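Local coordinates for uncharacterized metalloprotein (Deinococcus radiodurans, PDB 3GG7) that binds manganese and is of unproven function, but probably acts as a TatD-type metal-dependent hydrolase of ester bonds, at residues F6-D11 and T193-P198; T29-T34 and T81-E86; A38-T43 and T55-H60. All blocks are in the same frame, centred on the assembly; numbering follows the deposited sequence.

Contact 1. Residues F6-D11 and T193-P198. With MN (manganese (II) ion), chain B.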
loop_
_atom_site.group_PDB
_atom_site.type_symbol
_atom_site.label_atom_id
_atom_site.label_comp_id
_atom_site.label_asym_id
_atom_site.label_seq_id
_atom_site.Cartn_x
_atom_site.Cartn_y
_atom_site.Cartn_z
ATOM N N PHE A 6 5.215 -4.315 2.106
ATOM C CA PHE A 6 4.777 -2.977 2.430
ATOM C C PHE A 6 3.311 -2.699 2.079
ATOM O O PHE A 6 2.929 -1.550 1.922
ATOM C CB PHE A 6 5.714 -1.925 1.814
ATOM C CG PHE A 6 5.993 -0.775 2.730
ATOM C CD1 PHE A 6 6.784 -0.980 3.845
ATOM C CD2 PHE A 6 5.429 0.476 2.542
ATOM C CE1 PHE A 6 7.039 0.052 4.708
ATOM C CE2 PHE A 6 5.687 1.509 3.434
ATOM C CZ PHE A 6 6.504 1.299 4.483
ATOM N N HIS A 7 2.479 -3.728 2.062
ATOM C CA HIS A 7 1.037 -3.568 2.005
ATOM C C HIS A 7 0.403 -4.926 2.197
ATOM O O HIS A 7 0.338 -5.730 1.256
ATOM C CB HIS A 7 0.611 -2.971 0.665
ATOM C CG HIS A 7 -0.866 -2.788 0.512
ATOM N ND1 HIS A 7 -1.464 -1.554 0.571
ATOM C CD2 HIS A 7 -1.873 -3.687 0.314
ATOM C CE1 HIS A 7 -2.770 -1.692 0.404
ATOM N NE2 HIS A 7 -3.042 -2.967 0.225
ATOM N N VAL A 8 -0.085 -5.176 3.413
ATOM C CA VAL A 8 -0.730 -6.432 3.742
ATOM C C VAL A 8 -1.825 -6.237 4.794
ATOM O O VAL A 8 -1.696 -5.405 5.686
ATOM C CB VAL A 8 0.309 -7.493 4.146
ATOM C CG1 VAL A 8 1.116 -7.073 5.419
ATOM C CG2 VAL A 8 -0.330 -8.862 4.343
ATOM N N HIS A 9 -2.912 -6.994 4.655
ATOM C CA HIS A 9 -4.056 -6.889 5.546
ATOM C C HIS A 9 -3.955 -7.938 6.631
ATOM O O HIS A 9 -4.681 -8.940 6.595
ATOM C CB HIS A 9 -5.363 -7.021 4.765
ATOM C CG HIS A 9 -5.524 -5.984 3.694
ATOM N ND1 HIS A 9 -6.290 -4.851 3.870
ATOM C CD2 HIS A 9 -5.030 -5.910 2.436
ATOM C CE1 HIS A 9 -6.242 -4.115 2.774
ATOM N NE2 HIS A 9 -5.500 -4.740 1.880
ATOM N N LEU A 10 -3.076 -7.720 7.602
ATOM C CA LEU A 10 -2.955 -8.691 8.711
ATOM C C LEU A 10 -4.286 -8.939 9.387
ATOM O O LEU A 10 -4.572 -10.079 9.772
ATOM C CB LEU A 10 -1.978 -8.226 9.777
ATOM C CG LEU A 10 -0.549 -8.021 9.400
ATOM C CD1 LEU A 10 0.179 -7.703 10.713
ATOM C CD2 LEU A 10 0.044 -9.275 8.743
ATOM N N ASP A 11 -5.129 -7.913 9.469
ATOM C CA ASP A 11 -6.379 -7.999 10.226
ATOM C C ASP A 11 -7.497 -8.751 9.478
ATOM O O ASP A 11 -8.598 -8.919 10.016
ATOM C CB ASP A 11 -6.818 -6.613 10.743
ATOM C CG ASP A 11 -7.200 -5.649 9.640
ATOM O OD1 ASP A 11 -7.302 -6.062 8.454
ATOM O OD2 ASP A 11 -7.389 -4.445 9.996
ATOM N N THR A 193 8.337 -3.748 -2.182
ATOM C CA THR A 193 7.702 -5.037 -2.407
ATOM C C THR A 193 6.474 -5.172 -1.490
ATOM O O THR A 193 6.487 -4.655 -0.397
ATOM C CB THR A 193 8.696 -6.186 -2.145
ATOM O OG1 THR A 193 9.383 -5.973 -0.912
ATOM C CG2 THR A 193 9.750 -6.286 -3.271
ATOM N N GLU A 194 5.454 -5.897 -1.942
ATOM C CA GLU A 194 4.227 -6.154 -1.150
ATOM C C GLU A 194 3.648 -7.514 -1.507
ATOM O O GLU A 194 4.063 -8.110 -2.508
ATOM C CB GLU A 194 3.161 -5.084 -1.436
ATOM C CG GLU A 194 2.583 -5.117 -2.871
ATOM C CD GLU A 194 1.317 -4.254 -3.042
ATOM O OE1 GLU A 194 1.345 -3.063 -2.677
ATOM O OE2 GLU A 194 0.291 -4.797 -3.507
ATOM N N THR A 195 2.682 -8.005 -0.732
ATOM C CA THR A 195 1.828 -9.115 -1.144
ATOM C C THR A 195 0.351 -8.757 -1.345
ATOM O O THR A 195 -0.326 -9.368 -2.146
ATOM C CB THR A 195 1.839 -10.298 -0.174
ATOM O OG1 THR A 195 1.275 -9.906 1.095
ATOM C CG2 THR A 195 3.249 -10.869 0.002
ATOM N N ASP A 196 -0.177 -7.822 -0.553
ATOM C CA ASP A 196 -1.610 -7.609 -0.479
ATOM C C ASP A 196 -2.374 -8.868 -0.026
ATOM O O ASP A 196 -3.548 -9.061 -0.401
ATOM C CB ASP A 196 -2.195 -7.086 -1.798
ATOM C CG ASP A 196 -3.520 -6.352 -1.601
ATOM O OD1 ASP A 196 -3.756 -5.814 -0.493
ATOM O OD2 ASP A 196 -4.323 -6.298 -2.566
ATOM N N GLY A 197 -1.740 -9.718 0.779
ATOM C CA GLY A 197 -2.462 -10.824 1.392
ATOM C C GLY A 197 -3.520 -10.270 2.325
ATOM O O GLY A 197 -3.372 -9.165 2.854
ATOM N N PRO A 198 -4.620 -11.004 2.540
ATOM C CA PRO A 198 -4.994 -12.282 1.894
ATOM C C PRO A 198 -5.804 -12.089 0.598
ATOM O O PRO A 198 -6.319 -13.070 0.041
ATOM C CB PRO A 198 -5.855 -12.948 2.975
ATOM C CG PRO A 198 -6.565 -11.820 3.610
ATOM C CD PRO A 198 -5.612 -10.616 3.562
HETATM MN MN MN B . -4.892 -3.967 0.024
HETATM O O HOH W 1 -5.740 -4.210 -1.812
#
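His7, His9 and Asp196 meet at one manganese ion. Both histidines bind through NE2, each 2.1 Å from the manganese, and Asp196 OD1 completes this trio at 2.2 Å. The imidazoles reach the metal by different routes: His7 holds CG anti to its backbone N (chi1 179°), whereas His9 turns CG anti to its carbonyl carbon. OD1 lies at the edge of both rings, near their planes, and the carboxylate is turned 63° from the His7 imidazole and 50° from that of His9. The other oxygen, Asp196 OD2, accepts from the metal-bound water at 2.6 Å. Behind the metal the backbones are pinned by Phe6 N to Thr193 O, Asp196 N to His7 O and His9 N to Gly197 O, the last 2.9 Å long. Glu194 runs beside His7, OE1 3.4 Å from His7 CB, and its carboxylate bonds to Ser168 and His148. His7 ND1 is hydrogen-bonded to Ser122, so hydroxyl and metal fix that ring's rotation. The HxH pair at the end of the first strand and the aspartate after the last barrel strand are the metal signature of this superfamily. With Glu86 as fifth ligand, the site would probably polarise the bound water, consistent with metal-assisted hydrolysis.

Contact 2. Residues T29-T34 and T81-E86. With MN (manganese (II) ion), chain B.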
loop_
_atom_site.group_PDB
_atom_site.type_symbol
_atom_site.label_atom_id
_atom_site.label_comp_id
_atom_site.label_asym_id
_atom_site.label_seq_id
_atom_site.Cartn_x
_atom_site.Cartn_y
_atom_site.Cartn_z
ATOM N N THR A 29 9.456 -7.122 7.936
ATOM C CA THR A 29 8.744 -5.875 8.130
ATOM C C THR A 29 7.490 -5.809 7.284
ATOM O O THR A 29 7.522 -6.038 6.073
ATOM C CB THR A 29 9.633 -4.688 7.801
ATOM O OG1 THR A 29 10.836 -4.784 8.566
ATOM C CG2 THR A 29 8.922 -3.360 8.069
ATOM N N VAL A 30 6.366 -5.506 7.925
ATOM C CA VAL A 30 5.099 -5.417 7.232
ATOM C C VAL A 30 4.397 -4.092 7.486
ATOM O O VAL A 30 4.426 -3.558 8.602
ATOM C CB VAL A 30 4.138 -6.582 7.579
ATOM C CG1 VAL A 30 4.764 -7.933 7.213
ATOM C CG2 VAL A 30 3.753 -6.560 9.070
ATOM N N LEU A 31 3.805 -3.542 6.434
ATOM C CA LEU A 31 2.874 -2.430 6.577
ATOM C C LEU A 31 1.493 -3.036 6.658
ATOM O O LEU A 31 0.890 -3.435 5.678
ATOM C CB LEU A 31 2.972 -1.423 5.419
ATOM C CG LEU A 31 2.142 -0.170 5.651
ATOM C CD1 LEU A 31 2.872 0.728 6.659
ATOM C CD2 LEU A 31 1.869 0.565 4.307
ATOM N N SER A 32 0.990 -3.042 7.885
ATOM C CA SER A 32 -0.296 -3.624 8.247
ATOM C C SER A 32 -1.369 -2.558 8.004
ATOM O O SER A 32 -1.506 -1.622 8.808
ATOM C CB SER A 32 -0.225 -4.035 9.726
ATOM O OG SER A 32 -1.462 -4.553 10.210
ATOM N N VAL A 33 -2.074 -2.656 6.882
ATOM C CA VAL A 33 -3.036 -1.642 6.477
ATOM C C VAL A 33 -4.429 -1.942 7.005
ATOM O O VAL A 33 -4.768 -3.118 7.294
ATOM C CB VAL A 33 -3.051 -1.437 4.937
ATOM C CG1 VAL A 33 -1.667 -0.904 4.457
ATOM C CG2 VAL A 33 -3.385 -2.756 4.188
ATOM N N THR A 34 -5.239 -0.890 7.137
ATOM C CA THR A 34 -6.619 -1.031 7.621
ATOM C C THR A 34 -7.618 -0.611 6.543
ATOM O O THR A 34 -7.264 0.087 5.559
ATOM C CB THR A 34 -6.840 -0.244 8.929
ATOM O OG1 THR A 34 -6.344 1.096 8.811
ATOM C CG2 THR A 34 -6.113 -0.894 10.101
ATOM N N THR A 81 0.063 7.717 13.959
ATOM C CA THR A 81 0.791 6.955 12.952
ATOM C C THR A 81 1.369 7.834 11.874
ATOM O O THR A 81 0.783 8.863 11.530
ATOM C CB THR A 81 -0.087 5.825 12.309
ATOM O OG1 THR A 81 0.718 5.070 11.392
ATOM C CG2 THR A 81 -1.298 6.395 11.593
ATOM N N ARG A 82 2.484 7.380 11.312
ATOM C CA ARG A 82 3.079 8.041 10.151
ATOM C C ARG A 82 2.580 7.449 8.837
ATOM O O ARG A 82 2.922 7.959 7.764
ATOM C CB ARG A 82 4.609 8.038 10.245
ATOM C CG ARG A 82 5.324 6.766 10.021
ATOM C CD ARG A 82 6.850 6.854 10.420
ATOM N NE ARG A 82 7.111 7.168 11.836
ATOM C CZ ARG A 82 7.893 8.160 12.298
ATOM N NH1 ARG A 82 8.543 8.987 11.476
ATOM N NH2 ARG A 82 8.027 8.353 13.601
ATOM N N PHE A 83 1.763 6.382 8.897
ATOM C CA PHE A 83 1.357 5.640 7.711
ATOM C C PHE A 83 -0.148 5.662 7.556
ATOM O O PHE A 83 -0.888 5.386 8.518
ATOM C CB PHE A 83 1.795 4.177 7.770
ATOM C CG PHE A 83 3.265 3.982 8.083
ATOM C CD1 PHE A 83 4.235 4.159 7.094
ATOM C CD2 PHE A 83 3.665 3.578 9.344
ATOM C CE1 PHE A 83 5.575 3.958 7.406
ATOM C CE2 PHE A 83 4.992 3.384 9.650
ATOM C CZ PHE A 83 5.948 3.561 8.644
ATOM N N VAL A 84 -0.593 5.985 6.345
ATOM C CA VAL A 84 -2.017 6.026 5.977
ATOM C C VAL A 84 -2.252 5.013 4.866
ATOM O O VAL A 84 -1.565 5.030 3.849
ATOM C CB VAL A 84 -2.455 7.455 5.552
ATOM C CG1 VAL A 84 -3.806 7.458 4.811
ATOM C CG2 VAL A 84 -2.503 8.314 6.838
ATOM N N GLY A 85 -3.200 4.096 5.054
ATOM C CA GLY A 85 -3.566 3.122 4.031
ATOM C C GLY A 85 -4.380 2.014 4.676
ATOM O O GLY A 85 -4.271 1.800 5.886
ATOM N N GLU A 86 -5.209 1.300 3.901
ATOM C CA GLU A 86 -5.362 1.492 2.464
ATOM C C GLU A 86 -6.382 2.596 2.195
ATOM O O GLU A 86 -7.467 2.624 2.788
ATOM C CB GLU A 86 -5.855 0.175 1.858
ATOM C CG GLU A 86 -6.009 0.211 0.348
ATOM C CD GLU A 86 -5.996 -1.151 -0.294
ATOM O OE1 GLU A 86 -5.937 -2.176 0.442
ATOM O OE2 GLU A 86 -6.032 -1.191 -1.540
HETATM MN MN MN B . -4.892 -3.967 0.024
HETATM O O HOH W 1 -5.740 -4.210 -1.812
#
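Thr34 and the Gly85-Glu86 peptide are joined by two backbone hydrogen bonds. Thr34 N donates to Gly85 O over 3.1 Å, meeting a lone pair in the carbonyl plane, and Glu86 N returns a bond of 2.9 Å to Thr34 O. The peptide between Gly85 and Glu86 is cis, which lets its carbonyl and its N-H both face Thr34. Val33 packs against the same peptide, its CB 3.6 Å from Gly85 O.

Farther back along the strands, Leu31 CD1 sits over one face of the Phe83 ring in a CH-pi contact, 3.9 Å from the centroid and displaced toward the CG side. CG of Arg82 covers the opposite face, so the phenyl group is sandwiched between two aliphatic chains. Phe83 is also fixed at its backbone, where its N donates to Thr81 OG1 in an ST turn.

Beyond the paired backbones, Glu86 extends with CG anti to its N (chi1 -178°) and places OE1 2.1 Å from the manganese. Glu86 OE2 accepts from the metal-bound water at 3.0 Å and from His124, so both carboxylate oxygens are engaged and the group is held against rotation. Thr34 OG1, for its part, bonds to Ala56 O.

Strand 29-32 lies between strands 4-8 and 53-55. Phe83 and Val84 reach strand 119-124, neighbour of strand 83-88, while Thr34 touches Thr43 of helix 40-44; the contact thus lies in the barrel wall close to the metal, where the strand order passes from 4-8, 29-32 and 53-55 to 83-88.

Contact 3. Residues A38-T43 and T55-H60. With SO4 (sulfate ion), chain C.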
loop_
_atom_site.group_PDB
_atom_site.type_symbol
_atom_site.label_atom_id
_atom_site.label_comp_id
_atom_site.label_asym_id
_atom_site.label_seq_id
_atom_site.Cartn_x
_atom_site.Cartn_y
_atom_site.Cartn_z
ATOM N N ALA A 38 -12.113 2.957 11.953
ATOM C CA ALA A 38 -12.653 2.335 13.163
ATOM C C ALA A 38 -11.877 1.096 13.590
ATOM O O ALA A 38 -11.952 0.696 14.744
ATOM C CB ALA A 38 -14.134 1.999 12.960
ATOM N N ALA A 39 -11.163 0.482 12.648
ATOM C CA ALA A 39 -10.366 -0.721 12.915
ATOM C C ALA A 39 -9.033 -0.428 13.602
ATOM O O ALA A 39 -8.328 -1.341 13.992
ATOM C CB ALA A 39 -10.127 -1.502 11.611
ATOM N N TRP A 40 -8.708 0.846 13.792
ATOM C CA TRP A 40 -7.369 1.236 14.254
ATOM C C TRP A 40 -6.961 0.550 15.565
ATOM O O TRP A 40 -5.891 -0.040 15.655
ATOM C CB TRP A 40 -7.304 2.785 14.357
ATOM C CG TRP A 40 -6.001 3.256 14.847
ATOM C CD1 TRP A 40 -5.749 3.842 16.057
ATOM C CD2 TRP A 40 -4.747 3.155 14.185
ATOM N NE1 TRP A 40 -4.422 4.136 16.178
ATOM C CE2 TRP A 40 -3.773 3.716 15.045
ATOM C CE3 TRP A 40 -4.341 2.642 12.945
ATOM C CZ2 TRP A 40 -2.428 3.768 14.705
ATOM C CZ3 TRP A 40 -3.000 2.736 12.595
ATOM C CH2 TRP A 40 -2.065 3.260 13.473
ATOM N N ARG A 41 -7.785 0.631 16.598
ATOM C CA ARG A 41 -7.338 0.149 17.901
ATOM C C ARG A 41 -7.083 -1.362 17.845
ATOM O O ARG A 41 -6.086 -1.856 18.321
ATOM C CB ARG A 41 -8.350 0.469 18.991
ATOM C CG ARG A 41 -8.319 1.891 19.437
ATOM C CD ARG A 41 -7.377 2.145 20.599
ATOM N NE ARG A 41 -7.321 3.585 20.803
ATOM C CZ ARG A 41 -6.370 4.391 20.321
ATOM N NH1 ARG A 41 -5.292 3.908 19.730
ATOM N NH2 ARG A 41 -6.477 5.694 20.484
ATOM N N GLY A 42 -8.012 -2.093 17.224
ATOM C CA GLY A 42 -7.906 -3.523 17.160
ATOM C C GLY A 42 -6.727 -3.984 16.320
ATOM O O GLY A 42 -6.009 -4.936 16.652
ATOM N N THR A 43 -6.518 -3.345 15.189
ATOM C CA THR A 43 -5.426 -3.732 14.317
ATOM C C THR A 43 -4.077 -3.262 14.846
ATOM O O THR A 43 -3.110 -4.022 14.822
ATOM C CB THR A 43 -5.703 -3.221 12.912
ATOM O OG1 THR A 43 -6.941 -3.786 12.488
ATOM C CG2 THR A 43 -4.589 -3.637 11.974
ATOM N N THR A 55 1.693 -0.247 11.562
ATOM C CA THR A 55 0.259 -0.190 11.275
ATOM C C THR A 55 -0.111 1.151 10.610
ATOM O O THR A 55 0.343 2.245 11.034
ATOM C CB THR A 55 -0.562 -0.385 12.554
ATOM O OG1 THR A 55 -0.035 -1.470 13.335
ATOM C CG2 THR A 55 -2.046 -0.648 12.234
ATOM N N ALA A 56 -0.931 1.054 9.558
ATOM C CA ALA A 56 -1.391 2.204 8.756
ATOM C C ALA A 56 -2.912 2.386 8.975
ATOM O O ALA A 56 -3.648 1.404 9.202
ATOM C CB ALA A 56 -1.072 1.990 7.275
ATOM N N LEU A 57 -3.340 3.651 8.960
ATOM C CA LEU A 57 -4.692 4.100 9.228
ATOM C C LEU A 57 -5.347 4.359 7.873
ATOM O O LEU A 57 -4.903 5.217 7.097
ATOM C CB LEU A 57 -4.659 5.369 10.067
ATOM C CG LEU A 57 -6.001 5.981 10.380
ATOM C CD1 LEU A 57 -6.750 5.113 11.357
ATOM C CD2 LEU A 57 -5.746 7.379 11.004
ATOM N N GLY A 58 -6.420 3.626 7.577
ATOM C CA GLY A 58 -6.984 3.607 6.231
ATOM C C GLY A 58 -8.478 3.797 6.165
ATOM O O GLY A 58 -9.168 3.923 7.187
ATOM N N PHE A 59 -8.964 3.851 4.929
ATOM C CA PHE A 59 -10.394 3.824 4.629
ATOM C C PHE A 59 -10.510 3.390 3.164
ATOM O O PHE A 59 -10.250 4.156 2.243
ATOM C CB PHE A 59 -11.028 5.193 4.815
ATOM C CG PHE A 59 -12.488 5.160 5.168
ATOM C CD1 PHE A 59 -13.296 4.059 4.898
ATOM C CD2 PHE A 59 -13.062 6.251 5.741
ATOM C CE1 PHE A 59 -14.650 4.071 5.235
ATOM C CE2 PHE A 59 -14.409 6.254 6.095
ATOM C CZ PHE A 59 -15.198 5.164 5.830
ATOM N N HIS A 60 -10.780 2.118 2.975
ATOM C CA HIS A 60 -10.677 1.476 1.656
ATOM C C HIS A 60 -11.851 1.918 0.789
ATOM O O HIS A 60 -12.998 1.957 1.251
ATOM C CB HIS A 60 -10.689 -0.029 1.873
ATOM C CG HIS A 60 -10.327 -0.834 0.670
ATOM N ND1 HIS A 60 -11.118 -0.870 -0.461
ATOM C CD2 HIS A 60 -9.292 -1.677 0.440
ATOM C CE1 HIS A 60 -10.581 -1.703 -1.338
ATOM N NE2 HIS A 60 -9.463 -2.193 -0.824
HETATM S S SO4 C . -10.383 5.503 21.506
HETATM O O1 SO4 C . -9.179 6.314 21.396
HETATM O O2 SO4 C . -10.026 4.102 21.743
HETATM O O3 SO4 C . -11.195 5.971 22.642
HETATM O O4 SO4 C . -11.131 5.671 20.261
HETATM O O HOH W 2 -1.094 -4.040 12.811
#
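The six-membered end of the Trp40 indole reaches the chain between Thr55 and Leu57. Trp40 CZ3 does most of the touching: it is 3.5 Å from Thr55 CG2, which approaches obliquely, and 3.6 Å from Ala56 C, which lies at the ring edge. The neighbouring Trp40 CH2 comes to 3.6 Å from Thr55 O, also near the indole plane. Leu57 runs at about a right angle to the tryptophan side chain, with CD1 3.8 Å from Trp40 CE3 and equally close to Trp40 CB. The indole gets there because CG stands anti to the backbone N (chi1 179°), carrying the ring off the helix and onto the 55-57 backbone.

One helical turn on, Thr43 crosses Thr55 obliquely, their CG2 methyls 3.9 Å apart. The hydroxyls serve other partners: Thr43 OG1 bonds to Asp11, and a water joins Thr55 OG1 to Thr43 O. At the far edge of the indole, NE1 bonds to Glu80, which also forms a salt bridge with Arg41. A leucine in place of Trp40 would probably open a gap beside Thr55 and Leu57 and leave Glu80 without its indole N-H partner.

Arg41 is exposed, and its NE and NH2 grip a sulfate ion, probably from the crystallisation liquor, with NH2 2.9 Å from the sulfate O1. Tyr77 and Arg76 complete that site.

Helix 40-44 follows strand 29-32 and packs on the end of the next parallel strand, 53-55, a beta-alpha-beta crossover of the kind from which TIM-barrel domains are built.

All three contacts are buried where their segments meet, but contact 1 and contact 2 lie nearer the chain centre than contact 3, whose helix also carries an exposed arginine. Contacts 1 and 2 share the manganese and its water, and neighbouring strands connect them through Val8 N to Leu31 O and Val8 O to Val33 N, 3.0 Å each. Contact 3 joins that core through Ser32 O and Ala56 N and, toward contact 1, through Asp11 and Thr43. The chemistry shifts accordingly: metal ligands dominate at 6-11 with 193-198, backbone pairing and a CH-pi contact accompany a single ligand at 29-34 with 81-86, and apolar packing prevails at 38-43 with 55-60.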